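Beta-1,3-1,4-glucanase (Caldicellulosiruptor sp. F32, PDB 5H4R) probably hydrolyses mixed-linkage beta-1,3-1,4-glucans such as lichenan, as a lichenase of glycoside hydrolase family 5. Local coordinates at residues V79-Q84 and L119-Q124; T96-V101 and I182-N187; Y177-I182 and K264-I269. The protein carries 1 engineered substitution. One frame throughout, in Å; residues are numbered along the deposited sequence.

Overall arrangement
Three contacts tie together a (beta/alpha)8 barrel. From the N terminus, residues 79-84 lead into helix 83-91 and are met by helix 116-131, where 119-124 closes the loop of contact 1. Before that loop closes, strand 96-99 has opened contact 2, which ends at 182-187, so contacts 1 and 2 cross. Contact 3 opens at 177-182, after contact 1 is complete, and closes at 264-269 on strand 267-272. It crosses contact 2 and shares Ile182 with it, both drawing on strand 181-184. Contact 1 joins the loop leading into helix 83-91 to helix 116-131 on the outside of the barrel, contact 2 spans the interior at the sugar site, and contact 3 joins strand beginnings near the surface.

Contact 1 (V79-Q84 and L119-Q124); sequences VKTTKQ and LDRVQQ
Arg121 reaches from helix 116-131 to Lys80 and Thr81, and its side chain illustrates how one arginine can fasten a loop to a helix. From CB the chain runs with CG anti to the backbone N (chi1 176°), then bends at chi2 (60°) and brings the guanidinium to the loop. NE lies 3.8 Å from Lys80 CE and pairs with Glu73 in a salt bridge. CZ sits under the same methylene, with Lys80 CE about 3.5 Å above the guanidinium plane and over its centre. In the (beta/alpha)8 barrel this joins two successive outer helices, since the loop leads directly into helix 83-91, whose N-cap is Thr82. NH2 is the main link: it donates in the plane of its own group to Thr81 O, 2.7 Å away, and also lies 3.5 Å from Lys80 CG and 3.6 Å from Thr81 CB. The Thr81 hydroxyl turns to Glu73, the partner it shares with Arg121. NH1 points back to its own helix, giving bonds to Tyr128 and to Gln124 OE1 (2.9 Å), which it meets from above the amide plane. A water accepts from Lys80 NZ at 3.1 Å and donates to that same Gln124 OE1.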
loop_
_atom_site.group_PDB
_atom_site.type_symbol
_atom_site.label_atom_id
_atom_site.label_comp_id
_atom_site.label_asym_id
_atom_site.label_seq_id
_atom_site.Cartn_x
_atom_site.Cartn_y
_atom_site.Cartn_z
ATOM N N VAL A 79 20.028 -2.448 3.009
ATOM C CA VAL A 79 20.186 -3.829 3.473
ATOM C C VAL A 79 19.465 -4.747 2.500
ATOM O O VAL A 79 18.291 -4.542 2.214
ATOM C CB VAL A 79 19.612 -4.030 4.896
ATOM C CG1 VAL A 79 19.810 -5.472 5.373
ATOM C CG2 VAL A 79 20.226 -3.061 5.901
ATOM N N LYS A 80 20.169 -5.754 1.974
ATOM C CA LYS A 80 19.534 -6.668 1.038
ATOM C C LYS A 80 18.563 -7.581 1.770
ATOM O O LYS A 80 18.857 -8.080 2.856
ATOM C CB LYS A 80 20.593 -7.490 0.302
ATOM C CG LYS A 80 20.022 -8.374 -0.824
ATOM C CD LYS A 80 21.100 -9.055 -1.624
ATOM C CE LYS A 80 20.500 -9.946 -2.714
ATOM N NZ LYS A 80 21.567 -10.586 -3.531
ATOM N N THR A 81 17.392 -7.766 1.174
ATOM C CA THR A 81 16.342 -8.574 1.783
ATOM C C THR A 81 16.753 -10.036 1.855
ATOM O O THR A 81 17.372 -10.583 0.928
ATOM C CB THR A 81 15.035 -8.448 0.993
ATOM O OG1 THR A 81 14.756 -7.077 0.719
ATOM C CG2 THR A 81 13.886 -8.996 1.779
ATOM N N THR A 82 16.397 -10.684 2.963
ATOM C CA THR A 82 16.730 -12.085 3.179
ATOM C C THR A 82 15.509 -12.842 3.663
ATOM O O THR A 82 14.552 -12.250 4.169
ATOM C CB THR A 82 17.831 -12.253 4.210
ATOM O OG1 THR A 82 17.320 -11.833 5.478
ATOM C CG2 THR A 82 19.070 -11.458 3.841
ATOM N N LYS A 83 15.574 -14.178 3.543
ATOM C CA LYS A 83 14.501 -14.997 4.105
ATOM C C LYS A 83 14.420 -14.832 5.621
ATOM O O LYS A 83 13.321 -14.764 6.187
ATOM C CB LYS A 83 14.661 -16.473 3.730
ATOM C CG LYS A 83 13.333 -17.212 4.017
ATOM C CD LYS A 83 13.355 -18.680 3.717
ATOM C CE LYS A 83 12.030 -19.294 4.145
ATOM N NZ LYS A 83 11.857 -19.329 5.628
ATOM N N GLN A 84 15.569 -14.719 6.299
ATOM C CA GLN A 84 15.533 -14.527 7.746
ATOM C C GLN A 84 14.775 -13.252 8.104
ATOM O O GLN A 84 14.051 -13.203 9.101
ATOM C CB GLN A 84 16.960 -14.492 8.310
ATOM C CG GLN A 84 17.022 -14.488 9.821
ATOM C CD GLN A 84 18.452 -14.459 10.367
ATOM O OE1 GLN A 84 19.424 -14.390 9.613
ATOM N NE2 GLN A 84 18.578 -14.516 11.689
ATOM N N LEU A 119 13.110 -8.933 -12.321
ATOM C CA LEU A 119 11.907 -9.698 -12.023
ATOM C C LEU A 119 12.241 -10.985 -11.270
ATOM O O LEU A 119 11.521 -11.372 -10.336
ATOM C CB LEU A 119 11.158 -9.998 -13.322
ATOM C CG LEU A 119 9.801 -10.709 -13.189
ATOM C CD1 LEU A 119 8.847 -9.964 -12.268
ATOM C CD2 LEU A 119 9.208 -10.826 -14.560
ATOM N N ASP A 120 13.355 -11.629 -11.625
ATOM C CA ASP A 120 13.830 -12.801 -10.891
ATOM C C ASP A 120 14.077 -12.479 -9.415
ATOM O O ASP A 120 13.730 -13.269 -8.530
ATOM C CB ASP A 120 15.130 -13.337 -11.496
ATOM C CG ASP A 120 14.965 -14.003 -12.862
ATOM O OD1 ASP A 120 13.839 -14.217 -13.356
ATOM O OD2 ASP A 120 16.020 -14.363 -13.440
ATOM N N ARG A 121 14.706 -11.334 -9.133
ATOM C CA ARG A 121 14.990 -10.974 -7.741
ATOM C C ARG A 121 13.706 -10.674 -6.967
ATOM O O ARG A 121 13.553 -11.116 -5.822
ATOM C CB ARG A 121 15.963 -9.794 -7.696
ATOM C CG ARG A 121 16.253 -9.288 -6.274
ATOM C CD ARG A 121 16.868 -10.350 -5.343
ATOM N NE ARG A 121 16.946 -9.810 -3.989
ATOM C CZ ARG A 121 16.932 -10.535 -2.874
ATOM N NH1 ARG A 121 16.914 -11.867 -2.922
ATOM N NH2 ARG A 121 16.963 -9.922 -1.701
ATOM N N VAL A 122 12.774 -9.925 -7.567
ATOM C CA VAL A 122 11.477 -9.682 -6.940
ATOM C C VAL A 122 10.807 -11.005 -6.606
ATOM O O VAL A 122 10.252 -11.186 -5.517
ATOM C CB VAL A 122 10.594 -8.820 -7.863
ATOM C CG1 VAL A 122 9.179 -8.744 -7.320
ATOM C CG2 VAL A 122 11.187 -7.403 -7.984
ATOM N N GLN A 123 10.858 -11.955 -7.536
ATOM C CA GLN A 123 10.213 -13.251 -7.309
ATOM C C GLN A 123 10.863 -14.008 -6.158
ATOM O O GLN A 123 10.183 -14.709 -5.393
ATOM C CB GLN A 123 10.256 -14.074 -8.594
ATOM C CG GLN A 123 9.556 -15.413 -8.471
ATOM C CD GLN A 123 9.520 -16.209 -9.760
ATOM O OE1 GLN A 123 10.392 -16.074 -10.638
ATOM N NE2 GLN A 123 8.515 -17.080 -9.879
ATOM N N GLN A 124 12.182 -13.892 -6.025
ATOM C CA GLN A 124 12.865 -14.524 -4.904
ATOM C C GLN A 124 12.309 -14.024 -3.578
ATOM O O GLN A 124 12.106 -14.808 -2.647
ATOM C CB GLN A 124 14.351 -14.237 -5.009
ATOM C CG GLN A 124 15.214 -14.959 -4.048
ATOM C CD GLN A 124 16.657 -14.899 -4.500
ATOM O OE1 GLN A 124 17.114 -13.880 -5.061
ATOM N NE2 GLN A 124 17.378 -15.998 -4.300
HETATM O O HOH W 1 19.956 -12.343 -5.514
#

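Contact 2 (T96-V101 and I182-N187); sequences TIRIPV and IFEAVN. With BGC (beta-D-glucopyranose), chain B.
Arg98 and Glu184 meet inside the barrel from strands 96-99 and 181-184, which run parallel but are separated by strand 135-139, so that the nearest alpha carbons, Arg98 CA and Ile182 CA, stay 9.2 Å apart. Long side chains bridge that gap. With CG anti to the backbone N and its chain extended as far as NE, Arg98 presents the side of its guanidinium to the carboxylate. NE donates to Glu184 OE1 at 2.8 Å, and NH2 donates to Glu184 OE2 at 2.8 Å, both with N-H...O angles of 161°. This is a two-pronged, side-on salt bridge whose flat groups are only 24° from coplanar, and each oxygen is met on its syn side. Asn139 also donates to Glu184 OE2. The remaining nitrogen, NH1, makes a second salt bridge, to Glu326 of the sugar pocket, and a hydrogen bond to Asn52. NH2 gives a further bond to Asn187 OD1 (2.9 Å), although the place of that oxygen is less sure. Asn187 ND2 in turn donates to O2 of the bound glucose at 3.0 Å, while His141, Glu326 and Glu370 hold the same sugar. A leucine in place of Arg98 would probably leave the buried Glu184 carboxylate, and Glu326 as well, without their cationic mate. The chemistry is consistent with a buried ion pair acting as a second shell behind Asn187, neighbour of the engineered Gln188, the link through OD1 being the less certain part.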
loop_
_atom_site.group_PDB
_atom_site.type_symbol
_atom_site.label_atom_id
_atom_site.label_comp_id
_atom_site.label_asym_id
_atom_site.label_seq_id
_atom_site.Cartn_x
_atom_site.Cartn_y
_atom_site.Cartn_z
ATOM N N THR A 96 0.741 -10.362 6.401
ATOM C CA THR A 96 0.767 -9.804 5.057
ATOM C C THR A 96 2.064 -9.036 4.893
ATOM O O THR A 96 2.480 -8.324 5.806
ATOM C CB THR A 96 -0.435 -8.865 4.808
ATOM O OG1 THR A 96 -1.648 -9.615 4.867
ATOM C CG2 THR A 96 -0.359 -8.238 3.441
ATOM N N ILE A 97 2.708 -9.195 3.741
ATOM C CA ILE A 97 3.844 -8.368 3.349
ATOM C C ILE A 97 3.470 -7.662 2.060
ATOM O O ILE A 97 3.045 -8.306 1.093
ATOM C CB ILE A 97 5.136 -9.183 3.153
ATOM C CG1 ILE A 97 6.271 -8.250 2.723
ATOM C CG2 ILE A 97 4.929 -10.269 2.146
ATOM C CD1 ILE A 97 7.616 -8.799 3.009
ATOM N N ARG A 98 3.598 -6.342 2.051
ATOM C CA ARG A 98 3.449 -5.583 0.831
ATOM C C ARG A 98 4.841 -5.291 0.290
ATOM O O ARG A 98 5.712 -4.803 1.026
ATOM C CB ARG A 98 2.657 -4.296 1.061
ATOM C CG ARG A 98 2.456 -3.465 -0.205
ATOM C CD ARG A 98 1.251 -2.534 -0.026
ATOM N NE ARG A 98 0.973 -1.577 -1.103
ATOM C CZ ARG A 98 1.506 -0.356 -1.181
ATOM N NH1 ARG A 98 2.453 0.025 -0.334
ATOM N NH2 ARG A 98 1.116 0.483 -2.142
ATOM N N ILE A 99 5.050 -5.651 -0.978
ATOM C CA ILE A 99 6.321 -5.495 -1.666
ATOM C C ILE A 99 6.119 -4.486 -2.786
ATOM O O ILE A 99 5.780 -4.861 -3.921
ATOM C CB ILE A 99 6.831 -6.840 -2.199
ATOM C CG1 ILE A 99 7.000 -7.838 -1.057
ATOM C CG2 ILE A 99 8.184 -6.627 -2.920
ATOM C CD1 ILE A 99 7.251 -9.302 -1.554
ATOM N N PRO A 100 6.249 -3.197 -2.494
ATOM C CA PRO A 100 6.111 -2.192 -3.555
ATOM C C PRO A 100 7.284 -2.279 -4.510
ATOM O O PRO A 100 8.436 -2.458 -4.095
ATOM C CB PRO A 100 6.095 -0.869 -2.784
ATOM C CG PRO A 100 6.867 -1.158 -1.524
ATOM C CD PRO A 100 6.543 -2.593 -1.184
ATOM N N VAL A 101 6.994 -2.154 -5.806
ATOM C CA VAL A 101 8.032 -2.278 -6.825
ATOM C C VAL A 101 7.931 -1.103 -7.788
ATOM O O VAL A 101 6.880 -0.885 -8.401
ATOM C CB VAL A 101 7.933 -3.593 -7.613
ATOM C CG1 VAL A 101 9.083 -3.662 -8.607
ATOM C CG2 VAL A 101 7.966 -4.782 -6.658
ATOM N N ILE A 182 -1.572 -11.170 -4.086
ATOM C CA ILE A 182 -2.517 -10.121 -4.465
ATOM C C ILE A 182 -1.782 -9.139 -5.371
ATOM O O ILE A 182 -0.647 -8.751 -5.070
ATOM C CB ILE A 182 -3.047 -9.406 -3.205
ATOM C CG1 ILE A 182 -3.731 -10.418 -2.283
ATOM C CG2 ILE A 182 -3.978 -8.238 -3.560
ATOM C CD1 ILE A 182 -3.784 -9.957 -0.836
ATOM N N PHE A 183 -2.420 -8.726 -6.478
ATOM C CA PHE A 183 -1.856 -7.701 -7.354
ATOM C C PHE A 183 -2.562 -6.381 -7.084
ATOM O O PHE A 183 -3.799 -6.330 -7.069
ATOM C CB PHE A 183 -2.032 -8.026 -8.842
ATOM C CG PHE A 183 -1.405 -9.323 -9.295
ATOM C CD1 PHE A 183 -0.370 -9.918 -8.597
ATOM C CD2 PHE A 183 -1.867 -9.935 -10.446
ATOM C CE1 PHE A 183 0.201 -11.104 -9.059
ATOM C CE2 PHE A 183 -1.289 -11.102 -10.909
ATOM C CZ PHE A 183 -0.260 -11.688 -10.211
ATOM N N GLU A 184 -1.780 -5.319 -6.974
ATOM C CA GLU A 184 -2.272 -3.957 -6.757
ATOM C C GLU A 184 -1.907 -3.108 -7.967
ATOM O O GLU A 184 -0.722 -2.935 -8.252
ATOM C CB GLU A 184 -1.648 -3.375 -5.474
ATOM C CG GLU A 184 -1.965 -1.905 -5.220
ATOM C CD GLU A 184 -1.110 -1.315 -4.107
ATOM O OE1 GLU A 184 -1.128 -1.878 -2.991
ATOM O OE2 GLU A 184 -0.365 -0.322 -4.358
ATOM N N ALA A 185 -2.917 -2.547 -8.645
ATOM C CA ALA A 185 -2.736 -1.979 -9.979
ATOM C C ALA A 185 -1.577 -1.003 -10.033
ATOM O O ALA A 185 -0.741 -1.035 -10.946
ATOM C CB ALA A 185 -4.021 -1.274 -10.397
ATOM N N VAL A 186 -1.573 -0.071 -9.086
ATOM C CA VAL A 186 -0.654 1.054 -9.078
ATOM C C VAL A 186 -0.789 1.638 -7.684
ATOM O O VAL A 186 -1.816 1.439 -7.020
ATOM C CB VAL A 186 -1.023 2.077 -10.188
ATOM C CG1 VAL A 186 -2.412 2.632 -10.013
ATOM C CG2 VAL A 186 0.000 3.203 -10.255
ATOM N N ASN A 187 0.239 2.354 -7.244
ATOM C CA ASN A 187 0.333 2.841 -5.875
ATOM C C ASN A 187 -0.504 4.095 -5.642
ATOM O O ASN A 187 -1.586 4.019 -5.053
ATOM C CB ASN A 187 1.819 3.068 -5.561
ATOM C CG ASN A 187 2.050 3.627 -4.217
ATOM O OD1 ASN A 187 1.533 3.113 -3.231
ATOM N ND2 ASN A 187 2.864 4.683 -4.138
HETATM C C2 BGC B . 4.232 6.338 -0.760
HETATM C C3 BGC B . 5.497 5.787 -0.126
HETATM C C4 BGC B . 6.039 6.863 0.798
HETATM C C5 BGC B . 5.076 6.890 1.983
HETATM C C6 BGC B . 5.471 7.941 3.026
HETATM C C1 BGC B . 3.412 7.246 0.173
HETATM O O2 BGC B . 3.439 5.252 -1.284
HETATM O O3 BGC B . 6.407 5.497 -1.182
HETATM O O4 BGC B . 7.335 6.465 1.235
HETATM O O5 BGC B . 3.732 7.128 1.561
HETATM O O6 BGC B . 5.687 9.241 2.466
#

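Contact 3 (Y177-I182 and K264-I269)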
loop_
_atom_site.group_PDB
_atom_site.type_symbol
_atom_site.label_atom_id
_atom_site.label_comp_id
_atom_site.label_asym_id
_atom_site.label_seq_id
_atom_site.Cartn_x
_atom_site.Cartn_y
_atom_site.Cartn_z
ATOM N N TYR A 177 0.858 -18.849 -8.727
ATOM C CA TYR A 177 0.876 -18.589 -7.298
ATOM C C TYR A 177 -0.559 -18.578 -6.779
ATOM O O TYR A 177 -1.461 -18.079 -7.453
ATOM C CB TYR A 177 1.576 -17.250 -7.001
ATOM C CG TYR A 177 3.084 -17.330 -7.078
ATOM C CD1 TYR A 177 3.719 -17.672 -8.261
ATOM C CD2 TYR A 177 3.876 -17.045 -5.970
ATOM C CE1 TYR A 177 5.092 -17.777 -8.332
ATOM C CE2 TYR A 177 5.259 -17.135 -6.028
ATOM C CZ TYR A 177 5.859 -17.493 -7.224
ATOM O OH TYR A 177 7.218 -17.594 -7.337
ATOM N N ASN A 178 -0.762 -19.126 -5.573
ATOM C CA ASN A 178 -2.096 -19.235 -4.991
ATOM C C ASN A 178 -2.623 -17.853 -4.609
ATOM O O ASN A 178 -1.972 -16.825 -4.835
ATOM C CB ASN A 178 -2.095 -20.228 -3.814
ATOM C CG ASN A 178 -1.366 -19.734 -2.567
ATOM O OD1 ASN A 178 -1.260 -18.529 -2.291
ATOM N ND2 ASN A 178 -0.884 -20.699 -1.763
ATOM N N ASP A 179 -3.865 -17.828 -4.076
ATOM C CA ASP A 179 -4.575 -16.576 -3.790
ATOM C C ASP A 179 -3.989 -15.811 -2.613
ATOM O O ASP A 179 -4.502 -14.726 -2.296
ATOM C CB ASP A 179 -6.061 -16.815 -3.468
ATOM C CG ASP A 179 -6.907 -17.215 -4.671
ATOM O OD1 ASP A 179 -6.462 -17.112 -5.829
ATOM O OD2 ASP A 179 -8.063 -17.625 -4.424
ATOM N N HIS A 180 -2.962 -16.317 -1.928
ATOM C CA HIS A 180 -2.289 -15.443 -0.974
ATOM C C HIS A 180 -1.540 -14.299 -1.664
ATOM O O HIS A 180 -1.255 -13.285 -1.018
ATOM C CB HIS A 180 -1.344 -16.243 -0.096
ATOM C CG HIS A 180 -2.012 -16.892 1.065
ATOM N ND1 HIS A 180 -2.980 -17.866 0.916
ATOM C CD2 HIS A 180 -1.861 -16.708 2.396
ATOM C CE1 HIS A 180 -3.392 -18.256 2.111
ATOM N NE2 HIS A 180 -2.731 -17.566 3.026
ATOM N N LEU A 181 -1.230 -14.425 -2.957
ATOM C CA LEU A 181 -0.617 -13.354 -3.731
ATOM C C LEU A 181 -1.691 -12.465 -4.359
ATOM O O LEU A 181 -2.588 -12.952 -5.062
ATOM C CB LEU A 181 0.290 -13.924 -4.821
ATOM C CG LEU A 181 0.980 -12.895 -5.701
ATOM C CD1 LEU A 181 1.904 -12.017 -4.895
ATOM C CD2 LEU A 181 1.744 -13.589 -6.829
ATOM N N ILE A 182 -1.572 -11.170 -4.086
ATOM C CA ILE A 182 -2.517 -10.121 -4.465
ATOM C C ILE A 182 -1.782 -9.139 -5.371
ATOM O O ILE A 182 -0.647 -8.751 -5.070
ATOM C CB ILE A 182 -3.047 -9.406 -3.205
ATOM C CG1 ILE A 182 -3.731 -10.418 -2.283
ATOM C CG2 ILE A 182 -3.978 -8.238 -3.560
ATOM C CD1 ILE A 182 -3.784 -9.957 -0.836
ATOM N N LYS A 264 -17.183 -14.009 -7.766
ATOM C CA LYS A 264 -17.635 -12.653 -7.530
ATOM C C LYS A 264 -16.767 -11.951 -6.491
ATOM O O LYS A 264 -16.115 -12.571 -5.649
ATOM C CB LYS A 264 -19.083 -12.647 -7.040
ATOM C CG LYS A 264 -20.074 -13.384 -7.925
ATOM C CD LYS A 264 -21.487 -13.239 -7.353
ATOM C CE LYS A 264 -22.538 -13.974 -8.178
ATOM N NZ LYS A 264 -22.819 -15.360 -7.685
ATOM N N ASN A 265 -16.748 -10.628 -6.583
ATOM C CA ASN A 265 -16.285 -9.768 -5.495
ATOM C C ASN A 265 -14.799 -9.997 -5.197
ATOM O O ASN A 265 -14.405 -10.252 -4.067
ATOM C CB ASN A 265 -17.148 -9.997 -4.253
ATOM C CG ASN A 265 -17.075 -8.860 -3.265
ATOM O OD1 ASN A 265 -16.846 -7.707 -3.629
ATOM N ND2 ASN A 265 -17.298 -9.169 -1.998
ATOM N N ARG A 266 -13.969 -9.900 -6.235
ATOM C CA ARG A 266 -12.541 -10.162 -6.126
ATOM C C ARG A 266 -11.721 -8.889 -6.298
ATOM O O ARG A 266 -10.503 -8.972 -6.430
ATOM C CB ARG A 266 -12.111 -11.237 -7.151
ATOM C CG ARG A 266 -12.667 -12.642 -6.876
ATOM C CD ARG A 266 -12.005 -13.258 -5.646
ATOM N NE ARG A 266 -12.592 -14.505 -5.153
ATOM C CZ ARG A 266 -11.969 -15.674 -5.060
ATOM N NH1 ARG A 266 -10.711 -15.840 -5.457
ATOM N NH2 ARG A 266 -12.622 -16.699 -4.556
ATOM N N ILE A 267 -12.364 -7.716 -6.291
ATOM C CA ILE A 267 -11.676 -6.431 -6.388
ATOM C C ILE A 267 -11.701 -5.778 -5.013
ATOM O O ILE A 267 -12.774 -5.603 -4.420
ATOM C CB ILE A 267 -12.316 -5.502 -7.439
ATOM C CG1 ILE A 267 -12.400 -6.168 -8.822
ATOM C CG2 ILE A 267 -11.548 -4.187 -7.500
ATOM C CD1 ILE A 267 -11.115 -6.590 -9.380
ATOM N N ILE A 268 -10.517 -5.419 -4.518
ATOM C CA ILE A 268 -10.328 -4.805 -3.206
ATOM C C ILE A 268 -10.012 -3.333 -3.422
ATOM O O ILE A 268 -9.182 -2.996 -4.269
ATOM C CB ILE A 268 -9.181 -5.482 -2.432
ATOM C CG1 ILE A 268 -9.488 -6.972 -2.184
ATOM C CG2 ILE A 268 -8.911 -4.755 -1.134
ATOM C CD1 ILE A 268 -8.347 -7.729 -1.573
ATOM N N ILE A 269 -10.666 -2.466 -2.661
ATOM C CA ILE A 269 -10.371 -1.034 -2.721
ATOM C C ILE A 269 -9.106 -0.768 -1.916
ATOM O O ILE A 269 -9.006 -1.193 -0.763
ATOM C CB ILE A 269 -11.536 -0.211 -2.164
ATOM C CG1 ILE A 269 -12.847 -0.515 -2.872
ATOM C CG2 ILE A 269 -11.228 1.302 -2.248
ATOM C CD1 ILE A 269 -12.824 -0.333 -4.340
HETATM O O HOH W 2 -10.720 -18.945 -4.630
#
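Arg266 and Asp179 form a salt bridge near the outer surface of the protein, and it is a loose one: Arg266 NH1 lies 3.4 Å from Asp179 OD2, a weak hydrogen bond with an N-H...O angle of 136°. The two flat groups stand almost perpendicular, 86° apart, so the pair does not meet as two flat groups side by side, and one nitrogen meets one oxygen. A water bridges the same two groups, accepting from Arg266 NH2 at 2.9 Å, at the edge of the guanidinium, and donating to Asp179 OD2 at 3.0 Å. Each charged group has a firmer partner nearby: Asn231 donates to Asp179 OD1, and Arg266 NH1 donates to the carbonyl of Ser234. Local bonds shape the loop that carries Asp179. Asn178 OD1 accepts from His180 N at 2.8 Å as an Asx turn, and a type I turn from Asn178 to Leu181 sets the chain on course into its strand. Arg266, bent at chi2 (-71°), leans toward this turn from the other loop. Deeper in, the Ile182 and Ile268 side chains approach only to 4.8 Å, between CG2 of Ile182 and CD1 of Ile268, and both rest on Met238 of the intervening strand 237-240, while Phe43 and Met47 of helix 39-47 also touch Ile182. Polar links between the loops that enter parallel strands, above isoleucines that meet through Met238, place this contact at the N-terminal end of a (beta/alpha)8 barrel, the end away from the sugar site.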